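Local structure of probable low molecular weight protein-tyrosine-phosphatase AmsI (Erwinia amylovora, 4D74) at residues Ile77-His82 / Ala152-Leu157; Ala140-Tyr143 / Ala149-Ala152. The protein probably hydrolyses phosphotyrosine in proteins as a low molecular weight phosphatase that may be required for production of the virulence exopolysaccharide amylovoran. The protein carries 1 engineered substitution. All coordinates share one frame; numbering follows the deposited sequence.

Interaction 1: residues Ile77-His82 / Ala152-Leu157; sequences IVANEH and AVYGVL
The imidazole of H82 lies over one face of the Y154 phenol in an offset stack, the ring centroids 4.4 Å apart and the planes inclined by 17°. Y154 CE1 sits 3.4 Å from H82 CG, displaced toward the rim of the imidazole, and H82 CB lies 3.5 Å from Y154 OH. On helix 73-81, V78 CG1 touches Y154 CB at 3.6 Å, and A79 offers CA and CB to Y154 CE2. With CG anti to its backbone N (chi1 -177°), Y154 reaches across from helix 147-169 to the last turn of helix 73-81. The two helices pack together in the low molecular weight phosphatase fold, built on a four-stranded parallel sheet of order 2-1-3-4; T44 and L48 of helix 41-52 also touch the tyrosine. H82, the first residue past its helix, is turned back upon it: ND1 donates to V78 O over 2.9 Å, nearly straight at 163°. The acceptor lies close to the imidazole plane, the donor above the carbonyl plane of V78. This bond restrains the rotation of the stacked ring. A water at the phenol edge is 2.6 Å from Y154 OH and donates a weak bond to H82 O.

Interaction 2: residues Ala140-Tyr143 / Ala149-Ala152; sequences ADPY and AFEA
F150 turns CG anti to its own carbonyl carbon (chi1 -76°), and its ring presents a face to P142, although the CB of F150 does not itself point at the loop. P142 CB stands almost directly above the ring, 3.9 Å from the centroid of F150 and 6° off the ring normal, in a well-centred CH-pi contact. The neighbouring P142 CG extends over the same face to meet F150 CE2 at 4.0 Å. Proline and phenylalanine side chains cross at about a right angle. Toward the far end of the ring the backbone takes over: P142 O comes within 3.1 Å of F150 CE1, a close polar-to-aromatic approach, and Y143 CA reaches F150 CZ at 4.0 Å. The methyl of A149 also meets the proline, its CB lying 4.3 Å from P142 CB.

The loop has its own brace. D141 OD1 accepts from the backbone N of Y143 at 3.1 Å, with an angle of 163° at the hydrogen, closing an Asx turn around P142. The N-H comes from above the carboxylate plane, and the bond ties the acid to the loop backbone. The other oxygen, D141 OD2, makes a long, weak ion pair with R41. C40 touches both P142 and F150, while T74 and V78 of helix 73-81 pack on F150. The proline side chain is about 4 Å from that of R41 and about 8 Å from that of C35, the probable catalytic arginine and nucleophile. D141 is the probable proton donor, and an Asp-Pro loop poised above the phosphate-binding loop is the general-acid element characteristic of low molecular weight tyrosine phosphatases.

In the fold
Both contacts use helix 147-169, interaction 2 near its start and interaction 1 immediately afterwards, and they share A152 with centres about 9 Å apart. Interaction 1 is a largely buried helix-to-helix contact, with H82 as its exposed member; interaction 2 is partly buried and joins the loop holding D141 to the helix. Aromatic faces serve both, stacked on another ring in the first and covered by a proline in the second. V78 and H82 of interaction 1 also touch E151, on the helix segment of interaction 2. Alongside, the carboxylates of E81 and E151 lie close together, and R147 forms a salt bridge with E81 and a long, weak ion pair with E151.

Interaction 1: residues Ile77-His82 / Ala152-Leu157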
loop_
_atom_site.group_PDB
_atom_site.type_symbol
_atom_site.label_atom_id
_atom_site.label_comp_id
_atom_site.label_asym_id
_atom_site.label_seq_id
_atom_site.Cartn_x
_atom_site.Cartn_y
_atom_site.Cartn_z
ATOM N N ILE A 77 -8.311 27.711 -6.733
ATOM C CA ILE A 77 -8.090 28.139 -8.120
ATOM C C ILE A 77 -7.690 26.996 -9.028
ATOM O O ILE A 77 -8.277 26.787 -10.085
ATOM C CB ILE A 77 -7.056 29.282 -8.188
ATOM C CG1 ILE A 77 -7.672 30.535 -7.555
ATOM C CG2 ILE A 77 -6.632 29.543 -9.632
ATOM C CD1 ILE A 77 -6.661 31.596 -7.175
ATOM N N VAL A 78 -6.734 26.199 -8.567
ATOM C CA VAL A 78 -6.229 25.094 -9.362
ATOM C C VAL A 78 -7.316 24.037 -9.544
ATOM O O VAL A 78 -7.540 23.547 -10.653
ATOM C CB VAL A 78 -4.951 24.501 -8.712
ATOM C CG1 VAL A 78 -4.554 23.211 -9.390
ATOM C CG2 VAL A 78 -3.823 25.528 -8.757
ATOM N N ALA A 79 -8.029 23.714 -8.475
ATOM C CA ALA A 79 -9.085 22.719 -8.586
ATOM C C ALA A 79 -10.164 23.178 -9.554
ATOM O O ALA A 79 -10.645 22.394 -10.362
ATOM C CB ALA A 79 -9.674 22.418 -7.227
ATOM N N ASN A 80 -10.525 24.459 -9.473
ATOM C CA ASN A 80 -11.554 24.994 -10.363
ATOM C C ASN A 80 -11.185 24.875 -11.837
ATOM O O ASN A 80 -12.059 24.567 -12.661
ATOM C CB ASN A 80 -11.816 26.486 -10.053
ATOM C CG ASN A 80 -12.540 26.721 -8.725
ATOM O OD1 ASN A 80 -12.610 27.858 -8.273
ATOM N ND2 ASN A 80 -13.062 25.671 -8.084
ATOM N N GLU A 81 -9.921 25.129 -12.151
ATOM C CA GLU A 81 -9.395 24.996 -13.513
ATOM C C GLU A 81 -9.609 23.597 -14.038
ATOM O O GLU A 81 -9.875 23.420 -15.212
ATOM C CB GLU A 81 -7.917 25.347 -13.567
ATOM C CG GLU A 81 -7.658 26.835 -13.439
ATOM C CD GLU A 81 -6.205 27.174 -13.184
ATOM O OE1 GLU A 81 -5.357 26.252 -13.089
ATOM O OE2 GLU A 81 -5.917 28.381 -13.069
ATOM N N HIS A 82 -9.555 22.601 -13.154
ATOM C CA HIS A 82 -9.814 21.222 -13.549
ATOM C C HIS A 82 -11.246 20.762 -13.305
ATOM O O HIS A 82 -11.527 19.577 -13.348
ATOM C CB HIS A 82 -8.851 20.309 -12.806
ATOM C CG HIS A 82 -7.424 20.543 -13.155
ATOM N ND1 HIS A 82 -6.622 21.440 -12.481
ATOM C CD2 HIS A 82 -6.644 19.973 -14.099
ATOM C CE1 HIS A 82 -5.410 21.414 -12.998
ATOM N NE2 HIS A 82 -5.399 20.541 -13.987
ATOM N N ALA A 152 1.106 20.732 -9.867
ATOM C CA ALA A 152 1.743 19.402 -9.864
ATOM C C ALA A 152 1.050 18.487 -8.856
ATOM O O ALA A 152 0.706 17.332 -9.191
ATOM C CB ALA A 152 3.216 19.546 -9.537
ATOM N N VAL A 153 0.857 18.988 -7.646
ATOM C CA VAL A 153 0.213 18.205 -6.593
ATOM C C VAL A 153 -1.218 17.871 -6.971
ATOM O O VAL A 153 -1.700 16.744 -6.722
ATOM C CB VAL A 153 0.377 18.870 -5.216
ATOM C CG1 VAL A 153 -0.490 18.178 -4.146
ATOM C CG2 VAL A 153 1.843 18.807 -4.792
ATOM N N TYR A 154 -1.961 18.818 -7.539
ATOM C CA TYR A 154 -3.312 18.495 -7.968
ATOM C C TYR A 154 -3.331 17.297 -8.899
ATOM O O TYR A 154 -4.125 16.371 -8.750
ATOM C CB TYR A 154 -3.974 19.692 -8.689
ATOM C CG TYR A 154 -5.378 19.371 -9.067
ATOM C CD1 TYR A 154 -5.690 18.716 -10.247
ATOM C CD2 TYR A 154 -6.394 19.691 -8.193
ATOM C CE1 TYR A 154 -7.021 18.400 -10.549
ATOM C CE2 TYR A 154 -7.702 19.372 -8.467
ATOM C CZ TYR A 154 -8.010 18.738 -9.639
ATOM O OH TYR A 154 -9.346 18.489 -9.856
ATOM N N GLY A 155 -2.441 17.283 -9.894
ATOM C CA GLY A 155 -2.421 16.195 -10.852
ATOM C C GLY A 155 -2.135 14.850 -10.205
ATOM O O GLY A 155 -2.713 13.830 -10.598
ATOM N N VAL A 156 -1.248 14.868 -9.212
ATOM C CA VAL A 156 -0.914 13.670 -8.454
ATOM C C VAL A 156 -2.134 13.196 -7.657
ATOM O O VAL A 156 -2.484 12.003 -7.695
ATOM C CB VAL A 156 0.298 13.881 -7.552
ATOM C CG1 VAL A 156 0.547 12.636 -6.729
ATOM C CG2 VAL A 156 1.582 14.164 -8.360
ATOM N N LEU A 157 -2.788 14.128 -6.972
ATOM C CA LEU A 157 -3.981 13.777 -6.215
ATOM C C LEU A 157 -5.079 13.245 -7.130
ATOM O O LEU A 157 -5.779 12.328 -6.765
ATOM C CB LEU A 157 -4.504 14.983 -5.456
ATOM C CG LEU A 157 -3.685 15.432 -4.264
ATOM C CD1 LEU A 157 -4.102 16.825 -3.817
ATOM C CD2 LEU A 157 -3.868 14.468 -3.102
HETATM O O HOH W 1 -10.042 16.910 -11.790
#

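Interaction 2: residues Ala140-Tyr143 / Ala149-Ala152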
loop_
_atom_site.group_PDB
_atom_site.type_symbol
_atom_site.label_atom_id
_atom_site.label_comp_id
_atom_site.label_asym_id
_atom_site.label_seq_id
_atom_site.Cartn_x
_atom_site.Cartn_y
_atom_site.Cartn_z
ATOM N N ALA A 140 3.563 15.323 -2.031
ATOM C CA ALA A 140 4.225 16.467 -1.436
ATOM C C ALA A 140 3.252 17.537 -0.997
ATOM O O ALA A 140 2.146 17.631 -1.518
ATOM C CB ALA A 140 5.142 17.076 -2.466
ATOM N N ASP A 141 3.737 18.388 -0.092
ATOM C CA ASP A 141 2.966 19.470 0.501
ATOM C C ASP A 141 3.188 20.781 -0.281
ATOM O O ASP A 141 4.297 21.317 -0.223
ATOM C CB ASP A 141 3.460 19.645 1.928
ATOM C CG ASP A 141 2.659 20.655 2.722
ATOM O OD1 ASP A 141 1.709 21.250 2.196
ATOM O OD2 ASP A 141 2.998 20.794 3.914
ATOM N N PRO A 142 2.167 21.307 -0.944
ATOM C CA PRO A 142 2.342 22.544 -1.720
ATOM C C PRO A 142 2.078 23.796 -0.925
ATOM O O PRO A 142 2.180 24.864 -1.503
ATOM C CB PRO A 142 1.287 22.438 -2.779
ATOM C CG PRO A 142 0.166 21.704 -2.102
ATOM C CD PRO A 142 0.810 20.762 -1.131
ATOM N N TYR A 143 1.675 23.673 0.329
ATOM C CA TYR A 143 1.199 24.855 1.071
ATOM C C TYR A 143 2.310 25.908 1.101
ATOM O O TYR A 143 3.456 25.590 1.444
ATOM C CB TYR A 143 0.796 24.456 2.467
ATOM C CG TYR A 143 0.249 25.605 3.289
ATOM C CD1 TYR A 143 -0.847 26.352 2.835
ATOM C CD2 TYR A 143 0.822 25.926 4.501
ATOM C CE1 TYR A 143 -1.352 27.411 3.588
ATOM C CE2 TYR A 143 0.327 26.978 5.270
ATOM C CZ TYR A 143 -0.755 27.709 4.803
ATOM O OH TYR A 143 -1.255 28.742 5.561
ATOM N N ALA A 149 3.731 24.263 -7.929
ATOM C CA ALA A 149 3.678 23.190 -6.917
ATOM C C ALA A 149 2.224 22.746 -6.727
ATOM O O ALA A 149 1.928 21.552 -6.705
ATOM C CB ALA A 149 4.252 23.631 -5.622
ATOM N N PHE A 150 1.311 23.701 -6.585
ATOM C CA PHE A 150 -0.120 23.345 -6.477
ATOM C C PHE A 150 -0.641 22.604 -7.702
ATOM O O PHE A 150 -1.432 21.648 -7.559
ATOM C CB PHE A 150 -1.005 24.605 -6.196
ATOM C CG PHE A 150 -0.928 25.101 -4.786
ATOM C CD1 PHE A 150 0.023 26.026 -4.390
ATOM C CD2 PHE A 150 -1.857 24.679 -3.838
ATOM C CE1 PHE A 150 0.079 26.485 -3.089
ATOM C CE2 PHE A 150 -1.800 25.136 -2.536
ATOM C CZ PHE A 150 -0.836 26.057 -2.159
ATOM N N GLU A 151 -0.254 23.010 -8.919
ATOM C CA GLU A 151 -0.700 22.326 -10.119
ATOM C C GLU A 151 -0.180 20.887 -10.180
ATOM O O GLU A 151 -0.924 19.964 -10.519
ATOM C CB GLU A 151 -0.268 23.074 -11.409
ATOM C CG GLU A 151 -1.019 24.382 -11.615
ATOM C CD GLU A 151 -2.387 24.209 -12.275
ATOM O OE1 GLU A 151 -2.776 23.064 -12.631
ATOM O OE2 GLU A 151 -3.072 25.255 -12.446
ATOM N N ALA A 152 1.106 20.732 -9.867
ATOM C CA ALA A 152 1.743 19.402 -9.864
ATOM C C ALA A 152 1.050 18.487 -8.856
ATOM O O ALA A 152 0.706 17.332 -9.191
ATOM C CB ALA A 152 3.216 19.546 -9.537
#